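Local coordinates for alpha-1,2-mannosidase (Bacteroides thetaiotaomicron, PDB 2WW2), which hydrolyses alpha-mannosidic bonds with inversion at the anomeric carbon, as a calcium-dependent enzyme of glycoside hydrolase family 92, at residues 661-666 with 671-676; 342-347 with 701-706; 428-431 with 435-438; 443-448 with 482-487. All blocks are in the same frame, centred on the assembly; numbering follows the deposited sequence.

Contact 1. Residues 661-666 with 671-676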
loop_
_atom_site.group_PDB
_atom_site.type_symbol
_atom_site.label_atom_id
_atom_site.label_comp_id
_atom_site.label_asym_id
_atom_site.label_seq_id
_atom_site.Cartn_x
_atom_site.Cartn_y
_atom_site.Cartn_z
ATOM N N LYS A 661 -25.023 28.196 -12.673
ATOM C CA LYS A 661 -24.632 29.461 -13.291
ATOM C C LYS A 661 -23.498 30.156 -12.543
ATOM O O LYS A 661 -23.513 30.239 -11.303
ATOM C CB LYS A 661 -25.853 30.398 -13.355
ATOM C CG LYS A 661 -25.655 31.611 -14.252
ATOM C CD LYS A 661 -26.833 32.570 -14.123
ATOM C CE LYS A 661 -26.842 33.545 -15.258
ATOM N NZ LYS A 661 -28.083 34.390 -15.220
ATOM N N VAL A 662 -22.500 30.646 -13.282
ATOM C CA VAL A 662 -21.548 31.577 -12.702
ATOM C C VAL A 662 -21.489 32.773 -13.634
ATOM O O VAL A 662 -21.566 32.625 -14.858
ATOM C CB VAL A 662 -20.102 31.007 -12.527
ATOM C CG1 VAL A 662 -19.969 30.188 -11.259
ATOM C CG2 VAL A 662 -19.683 30.220 -13.744
ATOM N N THR A 663 -21.381 33.959 -13.044
ATOM C CA THR A 663 -21.249 35.193 -13.791
ATOM C C THR A 663 -19.961 35.874 -13.356
ATOM O O THR A 663 -19.757 36.150 -12.171
ATOM C CB THR A 663 -22.423 36.130 -13.512
ATOM O OG1 THR A 663 -23.644 35.484 -13.889
ATOM C CG2 THR A 663 -22.289 37.427 -14.310
ATOM N N LEU A 664 -19.079 36.113 -14.318
ATOM C CA LEU A 664 -17.834 36.788 -14.050
ATOM C C LEU A 664 -17.996 38.262 -14.420
ATOM O O LEU A 664 -18.341 38.591 -15.561
ATOM C CB LEU A 664 -16.705 36.145 -14.862
ATOM C CG LEU A 664 -16.206 34.759 -14.436
ATOM C CD1 LEU A 664 -17.201 33.640 -14.822
ATOM C CD2 LEU A 664 -14.866 34.501 -15.090
ATOM N N HIS A 665 -17.762 39.142 -13.445
ATOM C CA HIS A 665 -17.864 40.581 -13.644
ATOM C C HIS A 665 -16.492 41.116 -13.951
ATOM O O HIS A 665 -15.652 41.278 -13.055
ATOM C CB HIS A 665 -18.467 41.244 -12.408
ATOM C CG HIS A 665 -19.893 40.851 -12.183
ATOM N ND1 HIS A 665 -20.894 41.168 -13.077
ATOM C CD2 HIS A 665 -20.479 40.128 -11.200
ATOM C CE1 HIS A 665 -22.041 40.667 -12.647
ATOM N NE2 HIS A 665 -21.816 40.026 -11.511
ATOM N N LEU A 666 -16.263 41.339 -15.239
ATOM C CA LEU A 666 -14.955 41.706 -15.748
ATOM C C LEU A 666 -14.826 43.212 -15.955
ATOM O O LEU A 666 -15.801 43.959 -15.798
ATOM C CB LEU A 666 -14.672 40.926 -17.034
ATOM C CG LEU A 666 -14.770 39.410 -16.807
ATOM C CD1 LEU A 666 -14.789 38.623 -18.103
ATOM C CD2 LEU A 666 -13.649 38.898 -15.908
ATOM N N ASN A 671 -19.552 41.253 -18.767
ATOM C CA ASN A 671 -19.893 40.084 -17.957
ATOM C C ASN A 671 -19.845 38.827 -18.807
ATOM O O ASN A 671 -20.347 38.810 -19.937
ATOM C CB ASN A 671 -21.295 40.246 -17.379
ATOM C CG ASN A 671 -21.431 41.516 -16.563
ATOM O OD1 ASN A 671 -20.666 41.745 -15.636
ATOM N ND2 ASN A 671 -22.387 42.362 -16.925
ATOM N N PHE A 672 -19.224 37.778 -18.285
ATOM C CA PHE A 672 -19.234 36.506 -18.988
ATOM C C PHE A 672 -19.965 35.488 -18.145
ATOM O O PHE A 672 -19.614 35.272 -16.975
ATOM C CB PHE A 672 -17.819 36.014 -19.306
ATOM C CG PHE A 672 -17.808 34.863 -20.287
ATOM C CD1 PHE A 672 -17.693 35.097 -21.638
ATOM C CD2 PHE A 672 -17.980 33.554 -19.848
ATOM C CE1 PHE A 672 -17.713 34.055 -22.552
ATOM C CE2 PHE A 672 -18.000 32.503 -20.752
ATOM C CZ PHE A 672 -17.869 32.760 -22.115
ATOM N N VAL A 673 -20.974 34.857 -18.730
ATOM C CA VAL A 673 -21.766 33.853 -18.013
ATOM C C VAL A 673 -21.464 32.433 -18.485
ATOM O O VAL A 673 -21.467 32.163 -19.688
ATOM C CB VAL A 673 -23.261 34.117 -18.208
ATOM C CG1 VAL A 673 -24.121 32.924 -17.685
ATOM C CG2 VAL A 673 -23.653 35.438 -17.537
ATOM N N VAL A 674 -21.202 31.522 -17.549
ATOM C CA VAL A 674 -21.200 30.104 -17.887
ATOM C C VAL A 674 -22.513 29.561 -17.345
ATOM O O VAL A 674 -22.694 29.458 -16.127
ATOM C CB VAL A 674 -20.019 29.311 -17.273
ATOM C CG1 VAL A 674 -20.134 27.816 -17.624
ATOM C CG2 VAL A 674 -18.675 29.866 -17.732
ATOM N N SER A 675 -23.462 29.264 -18.225
ATOM C CA SER A 675 -24.720 28.688 -17.730
ATOM C C SER A 675 -24.832 27.187 -18.010
ATOM O O SER A 675 -24.434 26.695 -19.070
ATOM C CB SER A 675 -25.938 29.467 -18.241
ATOM O OG SER A 675 -26.114 29.246 -19.616
ATOM N N ALA A 676 -25.369 26.460 -17.039
ATOM C CA ALA A 676 -25.506 25.020 -17.123
ATOM C C ALA A 676 -26.822 24.694 -16.426
ATOM O O ALA A 676 -26.848 24.130 -15.325
ATOM C CB ALA A 676 -24.308 24.332 -16.424
#
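Val662 and Leu664 face Val674 and Phe672 as antiparallel hydrogen-bonded pairs, the strand axes coming within 4.6 Å with their N-to-C directions 166° apart. Each pair exchanges two backbone bonds, and the one from Leu664 N to Phe672 O, 2.8 Å long, is almost perfectly straight (179° at the hydrogen). In the non-hydrogen-bonded positions a CA hydrogen turns to the opposite carbonyl, as where Asn671 CA lies 3.2 Å from Leu664 O. The two strands form a beta hairpin inside a mixed sheet: strand 274-277 flanks the first on its outer side, and strand 710-717 runs parallel to the second. Val662, Leu664, Phe672 and Val674 share one face, apolar as its position demands, since Phe642 and helix 338-345 pack on it. The two valines, beta-branched and suited to extended backbone, lie side by side with Val662 CG2 3.7 Å from Val674 CB, while Leu664 CD1 rests 3.6 Å from Phe672 O. On the other face the extended Lys661 chain crosses Val673 obliquely, Lys661 CE lying 3.7 Å from Val673 CG1, and Thr663 OG1 approaches Val673 CG2 at 3.6 Å. His665 projects from this same face, its NE2 hydrogen-bonded to Glu275.

Contact 2. Residues 342-347 with 701-706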
loop_
_atom_site.group_PDB
_atom_site.type_symbol
_atom_site.label_atom_id
_atom_site.label_comp_id
_atom_site.label_asym_id
_atom_site.label_seq_id
_atom_site.Cartn_x
_atom_site.Cartn_y
_atom_site.Cartn_z
ATOM N N PHE A 342 -5.991 36.206 -10.969
ATOM C CA PHE A 342 -5.877 37.663 -10.897
ATOM C C PHE A 342 -5.927 38.292 -12.296
ATOM O O PHE A 342 -6.633 39.276 -12.511
ATOM C CB PHE A 342 -4.590 38.139 -10.160
ATOM C CG PHE A 342 -4.457 37.635 -8.739
ATOM C CD1 PHE A 342 -5.587 37.316 -7.969
ATOM C CD2 PHE A 342 -3.194 37.492 -8.161
ATOM C CE1 PHE A 342 -5.445 36.849 -6.645
ATOM C CE2 PHE A 342 -3.049 37.014 -6.851
ATOM C CZ PHE A 342 -4.181 36.691 -6.092
ATOM N N THR A 343 -5.197 37.735 -13.255
ATOM C CA THR A 343 -5.170 38.366 -14.583
ATOM C C THR A 343 -6.562 38.445 -15.175
ATOM O O THR A 343 -6.822 39.300 -16.015
ATOM C CB THR A 343 -4.254 37.613 -15.607
ATOM O OG1 THR A 343 -4.779 36.303 -15.836
ATOM C CG2 THR A 343 -2.807 37.515 -15.089
ATOM N N LEU A 344 -7.457 37.548 -14.755
ATOM C CA LEU A 344 -8.801 37.491 -15.331
ATOM C C LEU A 344 -9.775 38.380 -14.556
ATOM O O LEU A 344 -10.416 39.268 -15.123
ATOM C CB LEU A 344 -9.319 36.039 -15.327
ATOM C CG LEU A 344 -10.735 35.795 -15.882
ATOM C CD1 LEU A 344 -10.858 36.355 -17.301
ATOM C CD2 LEU A 344 -11.093 34.292 -15.841
ATOM N N LEU A 345 -9.883 38.117 -13.256
ATOM C CA LEU A 345 -10.900 38.760 -12.428
ATOM C C LEU A 345 -10.411 39.976 -11.619
ATOM O O LEU A 345 -11.222 40.816 -11.216
ATOM C CB LEU A 345 -11.506 37.738 -11.481
ATOM C CG LEU A 345 -12.502 36.742 -12.091
ATOM C CD1 LEU A 345 -12.818 35.695 -11.058
ATOM C CD2 LEU A 345 -13.789 37.437 -12.509
ATOM N N TYR A 346 -9.100 40.053 -11.386
ATOM C CA TYR A 346 -8.500 41.121 -10.584
ATOM C C TYR A 346 -7.254 41.699 -11.266
ATOM O O TYR A 346 -6.181 41.770 -10.657
ATOM C CB TYR A 346 -8.167 40.593 -9.176
ATOM C CG TYR A 346 -9.324 39.825 -8.551
ATOM C CD1 TYR A 346 -10.340 40.503 -7.869
ATOM C CD2 TYR A 346 -9.420 38.445 -8.669
ATOM C CE1 TYR A 346 -11.425 39.810 -7.319
ATOM C CE2 TYR A 346 -10.503 37.740 -8.119
ATOM C CZ TYR A 346 -11.494 38.446 -7.433
ATOM O OH TYR A 346 -12.568 37.778 -6.875
ATOM N N PRO A 347 -7.386 42.128 -12.536
ATOM C CA PRO A 347 -6.175 42.467 -13.292
ATOM C C PRO A 347 -5.494 43.733 -12.756
ATOM O O PRO A 347 -4.320 43.956 -13.041
ATOM C CB PRO A 347 -6.696 42.680 -14.729
ATOM C CG PRO A 347 -8.121 43.071 -14.559
ATOM C CD PRO A 347 -8.595 42.245 -13.362
ATOM N N LEU A 701 -11.457 28.054 -24.003
ATOM C CA LEU A 701 -11.872 29.432 -24.249
ATOM C C LEU A 701 -10.621 30.300 -24.269
ATOM O O LEU A 701 -9.693 30.051 -23.500
ATOM C CB LEU A 701 -12.762 29.918 -23.102
ATOM C CG LEU A 701 -14.197 29.404 -23.001
ATOM C CD1 LEU A 701 -14.819 29.841 -21.672
ATOM C CD2 LEU A 701 -15.031 29.907 -24.167
ATOM N N THR A 702 -10.586 31.316 -25.125
ATOM C CA THR A 702 -9.451 32.258 -25.074
ATOM C C THR A 702 -9.718 33.289 -23.990
ATOM O O THR A 702 -10.871 33.512 -23.621
ATOM C CB THR A 702 -9.231 33.004 -26.408
ATOM O OG1 THR A 702 -10.328 33.891 -26.655
ATOM C CG2 THR A 702 -9.105 32.009 -27.570
ATOM N N HIS A 703 -8.660 33.919 -23.485
ATOM C CA HIS A 703 -8.823 35.049 -22.567
ATOM C C HIS A 703 -9.680 36.147 -23.202
ATOM O O HIS A 703 -10.555 36.712 -22.548
ATOM C CB HIS A 703 -7.467 35.610 -22.164
ATOM C CG HIS A 703 -7.525 36.532 -20.983
ATOM N ND1 HIS A 703 -7.460 37.910 -21.099
ATOM C CD2 HIS A 703 -7.651 36.273 -19.663
ATOM C CE1 HIS A 703 -7.523 38.455 -19.896
ATOM N NE2 HIS A 703 -7.645 37.483 -19.008
ATOM N N ASP A 704 -9.451 36.431 -24.482
ATOM C CA ASP A 704 -10.252 37.462 -25.181
ATOM C C ASP A 704 -11.723 37.106 -25.231
ATOM O O ASP A 704 -12.587 37.970 -25.058
ATOM C CB ASP A 704 -9.727 37.698 -26.588
ATOM C CG ASP A 704 -8.511 38.613 -26.595
ATOM O OD1 ASP A 704 -8.165 39.133 -25.506
ATOM O OD2 ASP A 704 -7.903 38.799 -27.665
ATOM N N GLU A 705 -12.017 35.834 -25.462
ATOM C CA GLU A 705 -13.415 35.402 -25.449
ATOM C C GLU A 705 -14.088 35.715 -24.114
ATOM O O GLU A 705 -15.231 36.152 -24.084
ATOM C CB GLU A 705 -13.546 33.915 -25.794
ATOM C CG GLU A 705 -13.558 33.691 -27.302
ATOM C CD GLU A 705 -13.344 32.246 -27.696
ATOM O OE1 GLU A 705 -12.924 31.425 -26.850
ATOM O OE2 GLU A 705 -13.602 31.933 -28.872
ATOM N N LEU A 706 -13.391 35.459 -23.011
ATOM C CA LEU A 706 -13.918 35.805 -21.688
ATOM C C LEU A 706 -14.063 37.314 -21.485
ATOM O O LEU A 706 -15.139 37.811 -21.116
ATOM C CB LEU A 706 -13.011 35.223 -20.593
ATOM C CG LEU A 706 -13.085 33.694 -20.425
ATOM C CD1 LEU A 706 -11.956 33.165 -19.540
ATOM C CD2 LEU A 706 -14.442 33.293 -19.864
#
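Leu344 meets Leu706 and His703 where the last turn of helix 338-345 comes up against the start of helix 703-707. The apolar part is a pair of leucines crossing at about a right angle: Leu344 CD2 lies 4.0 Å from Leu706 CD1, and Leu344 CD1 is 4.1 Å from Leu706 CB. Leu344 reaches across because its CG stands anti to the backbone N (chi1 179°), which carries both methyls out to the second helix. Tyr652 and Phe642 touch both leucines, so the branched side chains fill a common apolar layer over strands 642-643 and 651-654.

The aromatic part belongs to His703. The side chains of His703 and Leu344 slide past each other in opposite directions, Leu344 CD1 meeting the ring obliquely, and the carbonyl oxygen of Thr343 lies at the ring's edge, near its plane. The hydroxyl of Thr343 is hydrogen-bonded to Pro340 O and to Lys394, a residue that His703 also touches.

At the start of the second helix Thr702 and Glu705 make a capping box. Glu705 N donates to Thr702 OG1 at 2.8 Å, and Thr702 N returns a bond of 2.9 Å to Glu705 OE1, from 36° out of the carboxylate plane. Arg698 holds Glu705 OE2 in a salt bridge. The capping bonds thus settle the helix start within its own segment, and the union of the two helix ends rests largely on buried hydrocarbon.

Contact 3. Residues 428-431 with 435-438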
loop_
_atom_site.group_PDB
_atom_site.type_symbol
_atom_site.label_atom_id
_atom_site.label_comp_id
_atom_site.label_asym_id
_atom_site.label_seq_id
_atom_site.Cartn_x
_atom_site.Cartn_y
_atom_site.Cartn_z
ATOM N N GLU A 428 24.477 26.589 -16.006
ATOM C CA GLU A 428 25.625 26.292 -16.854
ATOM C C GLU A 428 25.490 24.897 -17.454
ATOM O O GLU A 428 25.626 24.732 -18.663
ATOM C CB GLU A 428 26.931 26.417 -16.075
ATOM C CG GLU A 428 27.127 27.758 -15.407
ATOM C CD GLU A 428 26.753 27.765 -13.918
ATOM O OE1 GLU A 428 25.714 27.157 -13.511
ATOM O OE2 GLU A 428 27.528 28.396 -13.154
ATOM N N TYR A 429 25.212 23.896 -16.615
ATOM C CA TYR A 429 24.969 22.540 -17.107
ATOM C C TYR A 429 23.802 22.514 -18.094
ATOM O O TYR A 429 23.867 21.896 -19.142
ATOM C CB TYR A 429 24.588 21.611 -15.950
ATOM C CG TYR A 429 25.740 21.076 -15.117
ATOM C CD1 TYR A 429 26.797 20.395 -15.705
ATOM C CD2 TYR A 429 25.735 21.218 -13.732
ATOM C CE1 TYR A 429 27.836 19.900 -14.937
ATOM C CE2 TYR A 429 26.753 20.717 -12.958
ATOM C CZ TYR A 429 27.803 20.069 -13.566
ATOM O OH TYR A 429 28.814 19.574 -12.785
ATOM N N TYR A 430 22.694 23.132 -17.708
ATOM C CA TYR A 430 21.485 23.098 -18.539
ATOM C C TYR A 430 21.758 23.647 -19.944
ATOM O O TYR A 430 21.308 23.076 -20.942
ATOM C CB TYR A 430 20.394 23.901 -17.834
ATOM C CG TYR A 430 19.091 24.066 -18.578
ATOM C CD1 TYR A 430 18.061 23.150 -18.407
ATOM C CD2 TYR A 430 18.871 25.163 -19.422
ATOM C CE1 TYR A 430 16.851 23.309 -19.057
ATOM C CE2 TYR A 430 17.645 25.334 -20.078
ATOM C CZ TYR A 430 16.644 24.399 -19.889
ATOM O OH TYR A 430 15.414 24.522 -20.509
ATOM N N ASP A 431 22.482 24.761 -20.016
ATOM C CA ASP A 431 22.789 25.381 -21.309
ATOM C C ASP A 431 23.705 24.478 -22.140
ATOM O O ASP A 431 23.577 24.396 -23.362
ATOM C CB ASP A 431 23.441 26.760 -21.118
ATOM C CG ASP A 431 22.427 27.844 -20.709
ATOM O OD1 ASP A 431 21.215 27.623 -20.861
ATOM O OD2 ASP A 431 22.853 28.913 -20.242
ATOM N N TYR A 435 19.917 19.681 -20.152
ATOM C CA TYR A 435 19.211 19.262 -18.928
ATOM C C TYR A 435 20.125 19.547 -17.753
ATOM O O TYR A 435 21.338 19.732 -17.937
ATOM C CB TYR A 435 18.847 17.762 -18.961
ATOM C CG TYR A 435 20.067 16.861 -19.008
ATOM C CD1 TYR A 435 20.692 16.433 -17.838
ATOM C CD2 TYR A 435 20.613 16.466 -20.228
ATOM C CE1 TYR A 435 21.820 15.633 -17.886
ATOM C CE2 TYR A 435 21.735 15.662 -20.282
ATOM C CZ TYR A 435 22.337 15.250 -19.113
ATOM O OH TYR A 435 23.467 14.445 -19.170
ATOM N N VAL A 436 19.554 19.579 -16.551
ATOM C CA VAL A 436 20.341 19.701 -15.334
ATOM C C VAL A 436 20.652 18.294 -14.809
ATOM O O VAL A 436 19.730 17.468 -14.679
ATOM C CB VAL A 436 19.589 20.488 -14.234
ATOM C CG1 VAL A 436 20.489 20.703 -13.023
ATOM C CG2 VAL A 436 19.072 21.826 -14.784
ATOM N N PRO A 437 21.947 18.012 -14.522
ATOM C CA PRO A 437 22.322 16.649 -14.140
ATOM C C PRO A 437 22.247 16.402 -12.635
ATOM O O PRO A 437 22.464 17.317 -11.833
ATOM C CB PRO A 437 23.771 16.544 -14.622
ATOM C CG PRO A 437 24.312 17.945 -14.396
ATOM C CD PRO A 437 23.135 18.844 -14.822
ATOM N N TYR A 438 21.918 15.161 -12.275
ATOM C CA TYR A 438 21.896 14.683 -10.885
ATOM C C TYR A 438 22.904 13.528 -10.833
ATOM O O TYR A 438 22.980 12.757 -11.764
ATOM C CB TYR A 438 20.484 14.190 -10.519
ATOM C CG TYR A 438 20.371 13.697 -9.090
ATOM C CD1 TYR A 438 20.092 14.581 -8.049
ATOM C CD2 TYR A 438 20.576 12.362 -8.778
ATOM C CE1 TYR A 438 20.009 14.144 -6.740
ATOM C CE2 TYR A 438 20.506 11.906 -7.451
ATOM C CZ TYR A 438 20.221 12.801 -6.453
ATOM O OH TYR A 438 20.144 12.369 -5.156
#
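Tyr429 and Pro437 make a CH-pi contact where the chain, on leaving helix 427-433, folds back along the helix it has just completed. Pro437 CG stands over one face of the phenol ring, 3.6 Å from its centroid and 15° off the normal, while Pro437 CD packs tightly on Tyr429 CB at 3.3 Å. A proline suits this place: its ring is compact and fixed to the backbone, and puts the CG methylene over the electron-rich face. Tyr429 offers that face with CG anti to its carbonyl carbon (chi1 -81°). Next to them in the chain, Tyr430 after Tyr429 and Val436 before Pro437 cross at about a right angle, Val436 CG2 lying 3.9 Å from Tyr430 CB and 4.0 Å from Tyr430 CD1. The backbones meet through Tyr430 CA, whose hydrogen points to Tyr435 O at a CA-to-O distance of 3.4 Å.

Further out, the Tyr430 hydroxyl is hydrogen-bonded to Asp455 and Asn480, and its ring makes a cation-pi contact with Arg424. Val436 is backed by Ala444 and Tyr451 of helix 444-465. The Tyr435 side chain sets off away from residues 428-431, its OH bonded to Asp496 O, whereas the buried Tyr435 N has no partner in the model.

Contact 4. Residues 443-448 with 482-487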
loop_
_atom_site.group_PDB
_atom_site.type_symbol
_atom_site.label_atom_id
_atom_site.label_comp_id
_atom_site.label_asym_id
_atom_site.label_seq_id
_atom_site.Cartn_x
_atom_site.Cartn_y
_atom_site.Cartn_z
ATOM N N GLU A 443 17.591 17.861 -7.067
ATOM C CA GLU A 443 16.294 18.091 -7.700
ATOM C C GLU A 443 16.386 18.449 -9.193
ATOM O O GLU A 443 15.537 19.144 -9.737
ATOM C CB GLU A 443 15.516 19.150 -6.902
ATOM C CG GLU A 443 15.268 18.676 -5.474
ATOM C CD GLU A 443 14.748 19.761 -4.539
ATOM O OE1 GLU A 443 13.903 20.593 -4.938
ATOM O OE2 GLU A 443 15.177 19.755 -3.368
ATOM N N ALA A 444 17.401 17.902 -9.850
ATOM C CA ALA A 444 17.778 18.295 -11.197
ATOM C C ALA A 444 16.691 18.089 -12.253
ATOM O O ALA A 444 16.568 18.885 -13.175
ATOM C CB ALA A 444 19.057 17.537 -11.620
ATOM N N THR A 445 15.942 16.999 -12.153
ATOM C CA THR A 445 14.980 16.702 -13.197
ATOM C C THR A 445 13.777 17.638 -13.069
ATOM O O THR A 445 13.304 18.201 -14.068
ATOM C CB THR A 445 14.561 15.223 -13.161
ATOM O OG1 THR A 445 15.683 14.414 -13.547
ATOM C CG2 THR A 445 13.423 14.982 -14.137
ATOM N N ALA A 446 13.291 17.813 -11.838
ATOM C CA ALA A 446 12.196 18.767 -11.607
ATOM C C ALA A 446 12.642 20.167 -12.068
ATOM O O ALA A 446 11.869 20.885 -12.711
ATOM C CB ALA A 446 11.772 18.766 -10.143
ATOM N N LYS A 447 13.892 20.546 -11.780
ATOM C CA LYS A 447 14.390 21.838 -12.258
ATOM C C LYS A 447 14.399 21.931 -13.788
ATOM O O LYS A 447 13.942 22.930 -14.354
ATOM C CB LYS A 447 15.783 22.149 -11.692
ATOM C CG LYS A 447 15.746 22.500 -10.188
ATOM C CD LYS A 447 17.149 22.488 -9.549
ATOM C CE LYS A 447 17.074 23.013 -8.094
ATOM N NZ LYS A 447 18.336 22.861 -7.329
ATOM N N THR A 448 14.933 20.903 -14.452
ATOM C CA THR A 448 14.977 20.896 -15.908
ATOM C C THR A 448 13.570 21.118 -16.472
ATOM O O THR A 448 13.371 21.902 -17.415
ATOM C CB THR A 448 15.506 19.542 -16.438
ATOM O OG1 THR A 448 16.820 19.302 -15.925
ATOM C CG2 THR A 448 15.578 19.543 -17.962
ATOM N N ARG A 482 12.243 16.701 -23.259
ATOM C CA ARG A 482 12.476 15.432 -23.957
ATOM C C ARG A 482 13.800 14.775 -23.577
ATOM O O ARG A 482 13.978 13.569 -23.745
ATOM C CB ARG A 482 12.422 15.621 -25.480
ATOM C CG ARG A 482 11.105 16.191 -26.020
ATOM C CD ARG A 482 11.184 16.228 -27.557
ATOM N NE ARG A 482 10.076 16.913 -28.228
ATOM C CZ ARG A 482 8.889 16.369 -28.533
ATOM N NH1 ARG A 482 8.590 15.112 -28.198
ATOM N NH2 ARG A 482 7.981 17.097 -29.184
ATOM N N ASN A 483 14.745 15.568 -23.092
ATOM C CA ASN A 483 16.077 15.073 -22.852
ATOM C C ASN A 483 16.134 14.185 -21.613
ATOM O O ASN A 483 17.129 13.501 -21.386
ATOM C CB ASN A 483 17.061 16.242 -22.703
ATOM C CG ASN A 483 17.299 16.972 -24.007
ATOM O OD1 ASN A 483 17.298 16.359 -25.074
ATOM N ND2 ASN A 483 17.502 18.284 -23.934
ATOM N N LEU A 484 15.071 14.189 -20.808
ATOM C CA LEU A 484 15.056 13.349 -19.609
ATOM C C LEU A 484 14.007 12.233 -19.629
ATOM O O LEU A 484 13.868 11.474 -18.671
ATOM C CB LEU A 484 14.905 14.210 -18.342
ATOM C CG LEU A 484 16.112 15.122 -18.085
ATOM C CD1 LEU A 484 15.890 15.977 -16.830
ATOM C CD2 LEU A 484 17.405 14.324 -17.987
ATOM N N TYR A 485 13.281 12.125 -20.731
ATOM C CA TYR A 485 12.337 11.036 -20.894
ATOM C C TYR A 485 13.102 9.739 -21.209
ATOM O O TYR A 485 13.863 9.672 -22.174
ATOM C CB TYR A 485 11.330 11.373 -21.989
ATOM C CG TYR A 485 10.195 10.382 -22.066
ATOM C CD1 TYR A 485 9.100 10.497 -21.223
ATOM C CD2 TYR A 485 10.221 9.329 -22.979
ATOM C CE1 TYR A 485 8.058 9.603 -21.290
ATOM C CE2 TYR A 485 9.180 8.417 -23.049
ATOM C CZ TYR A 485 8.104 8.560 -22.195
ATOM O OH TYR A 485 7.049 7.686 -22.246
ATOM N N TYR A 486 12.927 8.732 -20.357
ATOM C CA TYR A 486 13.706 7.485 -20.427
ATOM C C TYR A 486 12.910 6.507 -21.290
ATOM O O TYR A 486 11.963 5.891 -20.796
ATOM C CB TYR A 486 13.841 6.911 -19.009
ATOM C CG TYR A 486 15.008 5.967 -18.775
ATOM C CD1 TYR A 486 15.626 5.298 -19.825
ATOM C CD2 TYR A 486 15.479 5.735 -17.486
ATOM C CE1 TYR A 486 16.711 4.421 -19.585
ATOM C CE2 TYR A 486 16.545 4.868 -17.242
ATOM C CZ TYR A 486 17.152 4.221 -18.290
ATOM O OH TYR A 486 18.205 3.369 -18.015
ATOM N N PRO A 487 13.278 6.357 -22.577
ATOM C CA PRO A 487 12.355 5.645 -23.472
ATOM C C PRO A 487 12.091 4.198 -23.058
ATOM O O PRO A 487 10.944 3.756 -23.116
ATOM C CB PRO A 487 13.035 5.715 -24.854
ATOM C CG PRO A 487 14.193 6.658 -24.702
ATOM C CD PRO A 487 14.532 6.756 -23.236
#
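Thr448, which Leu484 meets across this contact, works on both faces of a flat group, the peptide carbonyl of Ala444. Its backbone N bonds to Ala444 O at 2.9 Å, as expected for a helix, and its OG1 donates to the same oxygen from the opposite face at 2.8 Å, tilted 31° from the carbonyl plane. No ring takes part between the segments; the aromatic Tyr486 lies farther along the chain, stacked on Trp501 and met edge-to-face by His489. The contact joins the first turn of helix 444-465, in the GH92 catalytic domain, whose family is built on an (alpha/alpha)6 barrel, to the residue that leads into the short, weakly bonded strand pairing of about 485-486 with 491-492.

Leu484 is the link, entering with CD1 between two threonines three residues apart, and so on one side of the helix. It meets Thr448 tip to tip, Leu484 CD1 lying 3.6 Å from Thr448 CB and 3.8 Å from Thr448 CG2, but slides past Thr445 in the opposite direction, with CD1 3.8 Å from Thr445 CG2. Threonine fits both places because it combines a methyl for the leucine with a hydroxyl that finds a polar partner. In Thr448 the hydroxyl sits beside the backbone N (chi1 -59°), from where it can turn back to the preceding turn, and it also receives a bond from Val436 N. Thr445 OG1 is hydrogen-bonded to Trp493 O and also has Leu484 CD1 beside it at 3.6 Å.

In the fold
All four contacts lie in the GH92 catalytic domain, as two neighbouring pairs. Contacts 1 and 2 have centres 12 Å apart and touch: Leu666 and Phe672 of the hairpin pack on Leu344, Glu705 and Leu706, so the mixed sheet rests on both helix ends. Contacts 3 and 4, 10 Å apart, share the connection from helix 427-433 to helix 444-465, where the carbonyl oxygens of Val436 and Pro437 pack on Ala444 CB. The pairs are well separated, contacts 2 and 4 having centres 32 Å apart. Along the chain, contact 2 closes a long loop enclosing contacts 3, 4 and 1 in that order, thereby tying sequence-distant parts of the domain together.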